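Local coordinates for protein acyl-coenzyme A oxidase acox-1.1 (Caenorhabditis elegans, PDB 5K3H) that catalyses, with FAD as cofactor, the desaturation of acyl-CoA chains to (2E)-enoyl-CoA with release of H2O2, the first step of peroxisomal beta-oxidation, at residues 307-312 / 403-408; 61-66 / 417-422; 410-415 / 635-640. One frame throughout, in Å; residues are numbered along the deposited sequence.

The three contacts illustrate how chemistry changes with place in a helical fold. All are buried, at increasing distance from the centre of the chain. In interaction 1 two helices meet through two alanines and a leucine. Interaction 2 joins an N-terminal loop to the start of helix 420-428, with a proline and a leucine against a tyrosine. Interaction 3, whose Tyr-637 is partly exposed, sets a histidine against helix 636-645 by a CH-pi contact. Segments 403-408, 410-415 and 417-422 follow one another in the chain, so one run meets three partners. They also touch: Ile-420 packs on Ile-312 and Arg-406, Ala-417 lies against Leu-640, and Ser-418 OG probably hydrogen-bonds to Gly-413 O. All three reach the second subunit.

Interaction 1 of 3, residues 307-312 / 403-408; sequences SYALNI and EQARMA
Ala-309 and Ala-405 face each other where helices 300-319 and 382-408 meet in the C-alpha1 region, part of the helical bundle of the acyl-CoA oxidase fold. They illustrate how small side chains let two helices come close: the CA atoms of Leu-310 and Ala-405 are only 6.0 Å apart.

The contact across the helices is wholly apolar. The Ala-405 methyl points almost straight at the facing helix and meets the Ala-309 methyl from the side, CB to CB 3.9 Å. Ala-405 CB also rests 3.8 Å from Ala-309 O, touching the backbone of that helix as well as its side chain. Leu-310 extends the patch from the flank. Its CG lies beside the backbone N and opposite the carbonyl carbon (chi1 -68°), and branch CD2 comes within 4.4 Å of Ala-405 CB. No hydrogen bond crosses the interface.

The polar side chains bond within their own helix or to other parts of the protein, not across this seam. Ser-307 O is gripped from opposite faces of its plane by two donors of Asn-311, the backbone N and, at 2.8 Å, the side-chain ND2; the latter bond is nearly straight (168°) and lies in the plane of the amide. ND2 thus has two carbonyl partners, Ser-307 O and Leu-615 O, which should hold the amide in its rotation.

As for the surroundings, Gln-404, a residue of the ATP site, packs on the FAD-binding residue Arg-343 of helix 338-367.

A salt bridge lies within helix 382-408, where Arg-406 approaches Glu-403 side-on and spends two nitrogens on a single oxygen. With Glu-403 OE2 in the guanidinium plane, Arg-406 NH2 stands 2.6 Å from it, nearly along the C-O axis; NE, 2.9 Å from the same OE2 and above the carboxylate plane, makes the more bent bond (138°).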
loop_
_atom_site.group_PDB
_atom_site.type_symbol
_atom_site.label_atom_id
_atom_site.label_comp_id
_atom_site.label_asym_id
_atom_site.label_seq_id
_atom_site.Cartn_x
_atom_site.Cartn_y
_atom_site.Cartn_z
ATOM N N SER B 307 -3.830 1.947 -14.872
ATOM C CA SER B 307 -4.260 3.081 -15.681
ATOM C C SER B 307 -5.402 3.859 -15.006
ATOM O O SER B 307 -5.441 5.094 -15.100
ATOM C CB SER B 307 -4.647 2.594 -17.081
ATOM O OG SER B 307 -4.922 3.689 -17.953
ATOM N N TYR B 308 -6.333 3.183 -14.307
ATOM C CA TYR B 308 -7.293 3.925 -13.485
ATOM C C TYR B 308 -6.569 4.917 -12.601
ATOM O O TYR B 308 -6.897 6.110 -12.582
ATOM C CB TYR B 308 -8.124 3.015 -12.572
ATOM C CG TYR B 308 -9.236 2.213 -13.189
ATOM C CD1 TYR B 308 -9.773 2.532 -14.433
ATOM C CD2 TYR B 308 -9.734 1.093 -12.524
ATOM C CE1 TYR B 308 -10.787 1.752 -14.986
ATOM C CE2 TYR B 308 -10.747 0.317 -13.068
ATOM C CZ TYR B 308 -11.261 0.646 -14.299
ATOM O OH TYR B 308 -12.268 -0.141 -14.830
ATOM N N ALA B 309 -5.586 4.423 -11.831
ATOM C CA ALA B 309 -4.917 5.267 -10.847
ATOM C C ALA B 309 -4.142 6.400 -11.511
ATOM O O ALA B 309 -4.147 7.533 -11.018
ATOM C CB ALA B 309 -3.998 4.416 -9.976
ATOM N N LEU B 310 -3.514 6.131 -12.660
ATOM C CA LEU B 310 -2.711 7.172 -13.294
ATOM C C LEU B 310 -3.581 8.230 -13.961
ATOM O O LEU B 310 -3.246 9.423 -13.927
ATOM C CB LEU B 310 -1.746 6.540 -14.297
ATOM C CG LEU B 310 -0.651 5.696 -13.630
ATOM C CD1 LEU B 310 -0.034 4.758 -14.660
ATOM C CD2 LEU B 310 0.388 6.588 -13.011
ATOM N N ASN B 311 -4.716 7.828 -14.553
ATOM C CA ASN B 311 -5.686 8.818 -15.013
ATOM C C ASN B 311 -6.046 9.773 -13.873
ATOM O O ASN B 311 -6.079 10.998 -14.045
ATOM C CB ASN B 311 -6.937 8.119 -15.533
ATOM C CG ASN B 311 -6.849 7.764 -17.022
ATOM O OD1 ASN B 311 -7.204 8.564 -17.879
ATOM N ND2 ASN B 311 -6.383 6.544 -17.328
ATOM N N ILE B 312 -6.325 9.225 -12.696
ATOM C CA ILE B 312 -6.735 10.059 -11.571
ATOM C C ILE B 312 -5.605 10.989 -11.153
ATOM O O ILE B 312 -5.784 12.212 -11.068
ATOM C CB ILE B 312 -7.205 9.176 -10.399
ATOM C CG1 ILE B 312 -8.466 8.403 -10.806
ATOM C CG2 ILE B 312 -7.370 10.020 -9.121
ATOM C CD1 ILE B 312 -8.691 7.135 -10.009
ATOM N N GLU B 403 0.341 2.998 -5.755
ATOM C CA GLU B 403 0.712 3.707 -4.531
ATOM C C GLU B 403 1.432 5.019 -4.834
ATOM O O GLU B 403 1.119 6.052 -4.228
ATOM C CB GLU B 403 1.590 2.814 -3.655
ATOM C CG GLU B 403 1.744 3.279 -2.217
ATOM C CD GLU B 403 0.433 3.276 -1.430
ATOM O OE1 GLU B 403 -0.403 2.358 -1.646
ATOM O OE2 GLU B 403 0.227 4.202 -0.597
ATOM N N GLN B 404 2.358 5.020 -5.802
ATOM C CA GLN B 404 2.974 6.278 -6.224
ATOM C C GLN B 404 1.926 7.264 -6.712
ATOM O O GLN B 404 2.003 8.460 -6.408
ATOM C CB GLN B 404 4.010 6.017 -7.307
ATOM C CG GLN B 404 5.243 5.337 -6.774
ATOM C CD GLN B 404 5.904 6.128 -5.654
ATOM O OE1 GLN B 404 6.151 7.323 -5.781
ATOM N NE2 GLN B 404 6.192 5.461 -4.550
ATOM N N ALA B 405 0.925 6.771 -7.455
ATOM C CA ALA B 405 -0.183 7.610 -7.916
ATOM C C ALA B 405 -0.988 8.173 -6.741
ATOM O O ALA B 405 -1.390 9.345 -6.756
ATOM C CB ALA B 405 -1.091 6.807 -8.850
ATOM N N ARG B 406 -1.252 7.356 -5.714
ATOM C CA ARG B 406 -1.952 7.902 -4.557
ATOM C C ARG B 406 -1.153 9.043 -3.913
ATOM O O ARG B 406 -1.702 10.112 -3.620
ATOM C CB ARG B 406 -2.247 6.810 -3.526
ATOM C CG ARG B 406 -3.195 7.341 -2.468
ATOM C CD ARG B 406 -3.273 6.463 -1.270
ATOM N NE ARG B 406 -1.935 6.154 -0.744
ATOM C CZ ARG B 406 -1.229 6.956 0.055
ATOM N NH1 ARG B 406 -1.725 8.124 0.437
ATOM N NH2 ARG B 406 -0.022 6.585 0.474
ATOM N N MET B 407 0.145 8.813 -3.664
ATOM C CA MET B 407 1.018 9.832 -3.072
ATOM C C MET B 407 1.128 11.079 -3.952
ATOM O O MET B 407 1.142 12.206 -3.442
ATOM C CB MET B 407 2.394 9.216 -2.822
ATOM C CG MET B 407 2.429 8.271 -1.631
ATOM S SD MET B 407 3.924 7.267 -1.526
ATOM C CE MET B 407 3.303 5.886 -0.558
ATOM N N ALA B 408 1.152 10.910 -5.277
ATOM C CA ALA B 408 1.203 12.068 -6.161
ATOM C C ALA B 408 0.001 12.996 -5.992
ATOM O O ALA B 408 0.038 14.140 -6.473
ATOM C CB ALA B 408 1.303 11.612 -7.613
#

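Interaction 2 of 3, residues 61-66 / 417-422; sequences MPLPYM and ASYISE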
loop_
_atom_site.group_PDB
_atom_site.type_symbol
_atom_site.label_atom_id
_atom_site.label_comp_id
_atom_site.label_asym_id
_atom_site.label_seq_id
_atom_site.Cartn_x
_atom_site.Cartn_y
_atom_site.Cartn_z
ATOM N N MET B 61 -25.848 5.742 -5.500
ATOM C CA MET B 61 -25.097 6.828 -4.879
ATOM C C MET B 61 -23.615 6.486 -4.961
ATOM O O MET B 61 -23.250 5.367 -5.343
ATOM C CB MET B 61 -25.534 7.044 -3.426
ATOM C CG MET B 61 -25.554 5.805 -2.589
ATOM S SD MET B 61 -25.723 6.219 -0.846
ATOM C CE MET B 61 -26.631 7.764 -0.961
ATOM N N PRO B 62 -22.729 7.431 -4.618
ATOM C CA PRO B 62 -21.290 7.106 -4.614
ATOM C C PRO B 62 -20.979 5.901 -3.723
ATOM O O PRO B 62 -21.328 5.869 -2.536
ATOM C CB PRO B 62 -20.640 8.392 -4.090
ATOM C CG PRO B 62 -21.567 9.454 -4.558
ATOM C CD PRO B 62 -22.950 8.877 -4.427
ATOM N N LEU B 63 -20.310 4.903 -4.313
ATOM C CA LEU B 63 -20.007 3.671 -3.581
ATOM C C LEU B 63 -19.296 3.893 -2.252
ATOM O O LEU B 63 -19.584 3.139 -1.306
ATOM C CB LEU B 63 -19.201 2.706 -4.464
ATOM C CG LEU B 63 -19.859 2.306 -5.785
ATOM C CD1 LEU B 63 -19.161 1.105 -6.413
ATOM C CD2 LEU B 63 -21.365 2.025 -5.617
ATOM N N PRO B 64 -18.366 4.851 -2.098
ATOM C CA PRO B 64 -17.731 5.025 -0.780
ATOM C C PRO B 64 -18.700 5.493 0.303
ATOM O O PRO B 64 -18.356 5.404 1.493
ATOM C CB PRO B 64 -16.649 6.082 -1.045
ATOM C CG PRO B 64 -16.413 6.063 -2.513
ATOM C CD PRO B 64 -17.700 5.669 -3.137
ATOM N N TYR B 65 -19.896 5.980 -0.056
ATOM C CA TYR B 65 -20.872 6.348 0.972
ATOM C C TYR B 65 -21.503 5.153 1.651
ATOM O O TYR B 65 -21.982 5.302 2.775
ATOM C CB TYR B 65 -22.043 7.152 0.415
ATOM C CG TYR B 65 -21.780 8.536 -0.100
ATOM C CD1 TYR B 65 -20.520 9.111 -0.047
ATOM C CD2 TYR B 65 -22.827 9.277 -0.633
ATOM C CE1 TYR B 65 -20.310 10.376 -0.534
ATOM C CE2 TYR B 65 -22.631 10.538 -1.113
ATOM C CZ TYR B 65 -21.377 11.089 -1.069
ATOM O OH TYR B 65 -21.210 12.362 -1.554
ATOM N N MET B 66 -21.501 3.986 1.000
ATOM C CA MET B 66 -22.345 2.858 1.349
ATOM C C MET B 66 -21.647 1.919 2.334
ATOM O O MET B 66 -20.440 1.675 2.244
ATOM C CB MET B 66 -22.701 2.073 0.089
ATOM C CG MET B 66 -23.489 2.814 -0.971
ATOM S SD MET B 66 -23.818 1.658 -2.335
ATOM C CE MET B 66 -24.508 2.673 -3.627
ATOM N N ALA B 417 -12.664 10.137 -2.133
ATOM C CA ALA B 417 -12.976 10.895 -3.341
ATOM C C ALA B 417 -11.929 10.714 -4.442
ATOM O O ALA B 417 -12.211 11.034 -5.606
ATOM C CB ALA B 417 -13.143 12.380 -3.002
ATOM N N SER B 418 -10.710 10.264 -4.100
ATOM C CA SER B 418 -9.725 9.931 -5.124
ATOM C C SER B 418 -9.956 8.530 -5.677
ATOM O O SER B 418 -9.657 8.268 -6.849
ATOM C CB SER B 418 -8.325 10.015 -4.562
ATOM O OG SER B 418 -8.044 8.803 -3.894
ATOM N N TYR B 419 -10.423 7.616 -4.828
ATOM C CA TYR B 419 -10.779 6.220 -5.083
ATOM C C TYR B 419 -9.565 5.320 -5.240
ATOM O O TYR B 419 -9.749 4.107 -5.382
ATOM C CB TYR B 419 -11.689 6.047 -6.311
ATOM C CG TYR B 419 -12.548 4.802 -6.237
ATOM C CD1 TYR B 419 -13.410 4.585 -5.151
ATOM C CD2 TYR B 419 -12.509 3.840 -7.238
ATOM C CE1 TYR B 419 -14.193 3.461 -5.061
ATOM C CE2 TYR B 419 -13.303 2.702 -7.158
ATOM C CZ TYR B 419 -14.136 2.529 -6.057
ATOM O OH TYR B 419 -14.922 1.407 -5.955
ATOM N N ILE B 420 -8.339 5.849 -5.163
ATOM C CA ILE B 420 -7.142 5.067 -5.474
ATOM C C ILE B 420 -6.859 4.016 -4.409
ATOM O O ILE B 420 -6.358 2.923 -4.721
ATOM C CB ILE B 420 -5.941 6.011 -5.657
ATOM C CG1 ILE B 420 -6.189 6.939 -6.851
ATOM C CG2 ILE B 420 -4.691 5.208 -5.899
ATOM C CD1 ILE B 420 -5.139 8.009 -7.018
ATOM N N SER B 421 -7.198 4.287 -3.154
ATOM C CA SER B 421 -6.945 3.289 -2.122
ATOM C C SER B 421 -7.724 2.004 -2.363
ATOM O O SER B 421 -7.221 0.915 -2.061
ATOM C CB SER B 421 -7.279 3.864 -0.747
ATOM O OG SER B 421 -8.667 4.103 -0.612
ATOM N N GLU B 422 -8.943 2.099 -2.900
ATOM C CA GLU B 422 -9.712 0.910 -3.256
ATOM C C GLU B 422 -9.172 0.279 -4.535
ATOM O O GLU B 422 -9.106 -0.952 -4.646
ATOM C CB GLU B 422 -11.195 1.274 -3.409
ATOM C CG GLU B 422 -12.162 0.086 -3.574
ATOM C CD GLU B 422 -12.317 -0.773 -2.328
ATOM O OE1 GLU B 422 -12.044 -0.286 -1.205
ATOM O OE2 GLU B 422 -12.686 -1.956 -2.480
#
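The ring of Tyr-419 receives Pro-64 obliquely, CG of the proline standing 4.3 Å from CD1 of the tyrosine, while one face of the same ring is covered by Glu-422 CB, 4.0 Å above the plane and displaced toward the rim. A second flat group lies nearby on the loop side: Pro-62 CB sits 3.9 Å above the Tyr-65 ring, over its centre, and the Tyr-65 hydroxyl is hydrogen-bonded to Trp-643 O of helix 636-645.

Leu-63 and Pro-64 belong to a short 3-10 turn, 63-65, in the loop between helices 38-52 and 68-85, so the N-terminal region here meets the C-alpha1 region at the start of helix 420-428. Tyr-419 is the N-cap residue of that helix. Its CG is swung roughly opposite the backbone N (chi1 -154°), and the ring leads across to the turn, ending with OH 4.3 Å from Leu-63 CD1. Just before it, Ser-418 forms an ST turn: its OG accepts from Ile-420 N at 3.2 Å along an almost straight bond (170°), which ties the approach to the helix. Pro-64 also packs on Trp-643 and on Pro-241 of the second subunit.

Between the two segments no hydrogen bond forms; they meet by van der Waals contact. The polar end of buried Tyr-419 is instead satisfied by a hydrogen bond to Glu-109 OE2, which should hold the hydroxyl end of the ring in place. Tyr-419 thus has a double role here: its ring meets Pro-64, while its OH, with Leu-63 CD1 beside it, keeps a polar partner within the buried contact.

Interaction 3 of 3, residues 410-415 / 635-640; sequences GGHGYS and HVYENL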
loop_
_atom_site.group_PDB
_atom_site.type_symbol
_atom_site.label_atom_id
_atom_site.label_comp_id
_atom_site.label_asym_id
_atom_site.label_seq_id
_atom_site.Cartn_x
_atom_site.Cartn_y
_atom_site.Cartn_z
ATOM N N GLY B 410 -1.210 13.951 -2.988
ATOM C CA GLY B 410 -1.114 14.732 -1.771
ATOM C C GLY B 410 -2.199 14.382 -0.765
ATOM O O GLY B 410 -2.752 13.281 -0.762
ATOM N N GLY B 411 -2.500 15.355 0.100
ATOM C CA GLY B 411 -3.498 15.137 1.139
ATOM C C GLY B 411 -4.839 14.665 0.605
ATOM O O GLY B 411 -5.467 13.772 1.182
ATOM N N HIS B 412 -5.285 15.236 -0.521
ATOM C CA HIS B 412 -6.565 14.843 -1.106
ATOM C C HIS B 412 -6.614 13.380 -1.521
ATOM O O HIS B 412 -7.695 12.782 -1.540
ATOM C CB HIS B 412 -6.870 15.718 -2.305
ATOM C CG HIS B 412 -7.391 17.057 -1.929
ATOM N ND1 HIS B 412 -7.037 18.211 -2.598
ATOM C CD2 HIS B 412 -8.249 17.429 -0.952
ATOM C CE1 HIS B 412 -7.660 19.240 -2.048
ATOM N NE2 HIS B 412 -8.396 18.793 -1.044
ATOM N N GLY B 413 -5.468 12.778 -1.840
ATOM C CA GLY B 413 -5.455 11.396 -2.278
ATOM C C GLY B 413 -5.881 10.426 -1.210
ATOM O O GLY B 413 -6.210 9.268 -1.529
ATOM N N TYR B 414 -5.877 10.867 0.053
ATOM C CA TYR B 414 -6.262 10.027 1.178
ATOM C C TYR B 414 -7.768 9.859 1.270
ATOM O O TYR B 414 -8.248 8.943 1.940
ATOM C CB TYR B 414 -5.743 10.656 2.466
ATOM C CG TYR B 414 -5.614 9.723 3.632
ATOM C CD1 TYR B 414 -4.548 8.849 3.720
ATOM C CD2 TYR B 414 -6.539 9.732 4.672
ATOM C CE1 TYR B 414 -4.411 7.990 4.802
ATOM C CE2 TYR B 414 -6.405 8.871 5.768
ATOM C CZ TYR B 414 -5.337 8.011 5.823
ATOM O OH TYR B 414 -5.175 7.155 6.887
ATOM N N SER B 415 -8.510 10.732 0.615
ATOM C CA SER B 415 -9.957 10.674 0.604
ATOM C C SER B 415 -10.446 9.521 -0.259
ATOM O O SER B 415 -9.773 9.094 -1.209
ATOM C CB SER B 415 -10.511 11.998 0.067
ATOM O OG SER B 415 -11.926 11.975 -0.029
ATOM N N HIS B 635 -13.079 19.565 -13.177
ATOM C CA HIS B 635 -13.695 20.442 -12.182
ATOM C C HIS B 635 -13.702 19.718 -10.837
ATOM O O HIS B 635 -14.730 19.237 -10.347
ATOM C CB HIS B 635 -15.099 20.844 -12.612
ATOM C CG HIS B 635 -15.129 21.652 -13.875
ATOM N ND1 HIS B 635 -14.332 22.758 -14.070
ATOM C CD2 HIS B 635 -15.870 21.518 -14.998
ATOM C CE1 HIS B 635 -14.567 23.260 -15.267
ATOM N NE2 HIS B 635 -15.498 22.528 -15.849
ATOM N N VAL B 636 -12.510 19.657 -10.233
ATOM C CA VAL B 636 -12.317 18.841 -9.040
ATOM C C VAL B 636 -12.896 19.520 -7.808
ATOM O O VAL B 636 -13.643 18.899 -7.047
ATOM C CB VAL B 636 -10.831 18.498 -8.850
ATOM C CG1 VAL B 636 -10.611 17.932 -7.452
ATOM C CG2 VAL B 636 -10.401 17.490 -9.904
ATOM N N TYR B 637 -12.545 20.788 -7.572
ATOM C CA TYR B 637 -12.857 21.418 -6.283
ATOM C C TYR B 637 -14.354 21.572 -6.069
ATOM O O TYR B 637 -14.860 21.307 -4.976
ATOM C CB TYR B 637 -12.168 22.781 -6.164
ATOM C CG TYR B 637 -10.662 22.668 -6.106
ATOM C CD1 TYR B 637 -10.053 21.679 -5.347
ATOM C CD2 TYR B 637 -9.855 23.538 -6.813
ATOM C CE1 TYR B 637 -8.677 21.560 -5.297
ATOM C CE2 TYR B 637 -8.485 23.439 -6.765
ATOM C CZ TYR B 637 -7.892 22.450 -6.009
ATOM O OH TYR B 637 -6.508 22.359 -5.963
ATOM N N GLU B 638 -15.069 22.009 -7.093
ATOM C CA GLU B 638 -16.501 22.208 -6.970
ATOM C C GLU B 638 -17.208 20.896 -6.666
ATOM O O GLU B 638 -18.090 20.840 -5.799
ATOM C CB GLU B 638 -17.021 22.848 -8.256
ATOM C CG GLU B 638 -18.525 22.834 -8.402
ATOM C CD GLU B 638 -19.164 24.147 -7.966
ATOM O OE1 GLU B 638 -18.563 24.855 -7.118
ATOM O OE2 GLU B 638 -20.260 24.466 -8.491
ATOM N N ASN B 639 -16.809 19.815 -7.330
ATOM C CA ASN B 639 -17.470 18.532 -7.109
ATOM C C ASN B 639 -16.928 17.802 -5.890
ATOM O O ASN B 639 -17.607 16.918 -5.354
ATOM C CB ASN B 639 -17.358 17.649 -8.359
ATOM C CG ASN B 639 -18.177 18.181 -9.517
ATOM O OD1 ASN B 639 -19.413 18.189 -9.475
ATOM N ND2 ASN B 639 -17.496 18.649 -10.549
ATOM N N LEU B 640 -15.711 18.123 -5.456
ATOM C CA LEU B 640 -15.237 17.595 -4.182
ATOM C C LEU B 640 -16.045 18.185 -3.035
ATOM O O LEU B 640 -16.388 17.481 -2.077
ATOM C CB LEU B 640 -13.746 17.906 -4.016
ATOM C CG LEU B 640 -13.043 17.371 -2.773
ATOM C CD1 LEU B 640 -13.067 15.874 -2.774
ATOM C CD2 LEU B 640 -11.623 17.895 -2.729
#
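His-412 presents its imidazole to helix 636-645, with a CH-pi contact from Leu-640 at the centre of the arrangement. The histidine lies between helices 382-408 and 420-428 of the helical domain, in a helically turned connection held by i to i+3 backbone bonds such as Ser-415 N to His-412 O.

The tight part is this histidine-leucine pair. Leu-640 CD2 lies over one face of the ring, offset toward the NE2-CD2 rim, 4.0 Å from the His-412 centroid and 25° off the normal, and comes closest to His-412 NE2 (3.7 Å). The leucine reaches there because its CG is opposite the backbone N (chi1 -177°). His-412 ND1 bonds to Tyr-316 OH, which should restrain rotation of the ring, and Trp-188 and Trp-189 of the second subunit also meet it.

The looser part is the single contact of partly exposed Tyr-637, which also packs on Thr-184 of the second subunit. The histidine and tyrosine side chains cross at about a right angle: His-412 CE1 lies near the plane of the Tyr-637 ring, at its edge, 4.1 Å from Tyr-637 CE1, while Tyr-637 OH hydrogen-bonds to NH1 of the FAD-binding residue Arg-320.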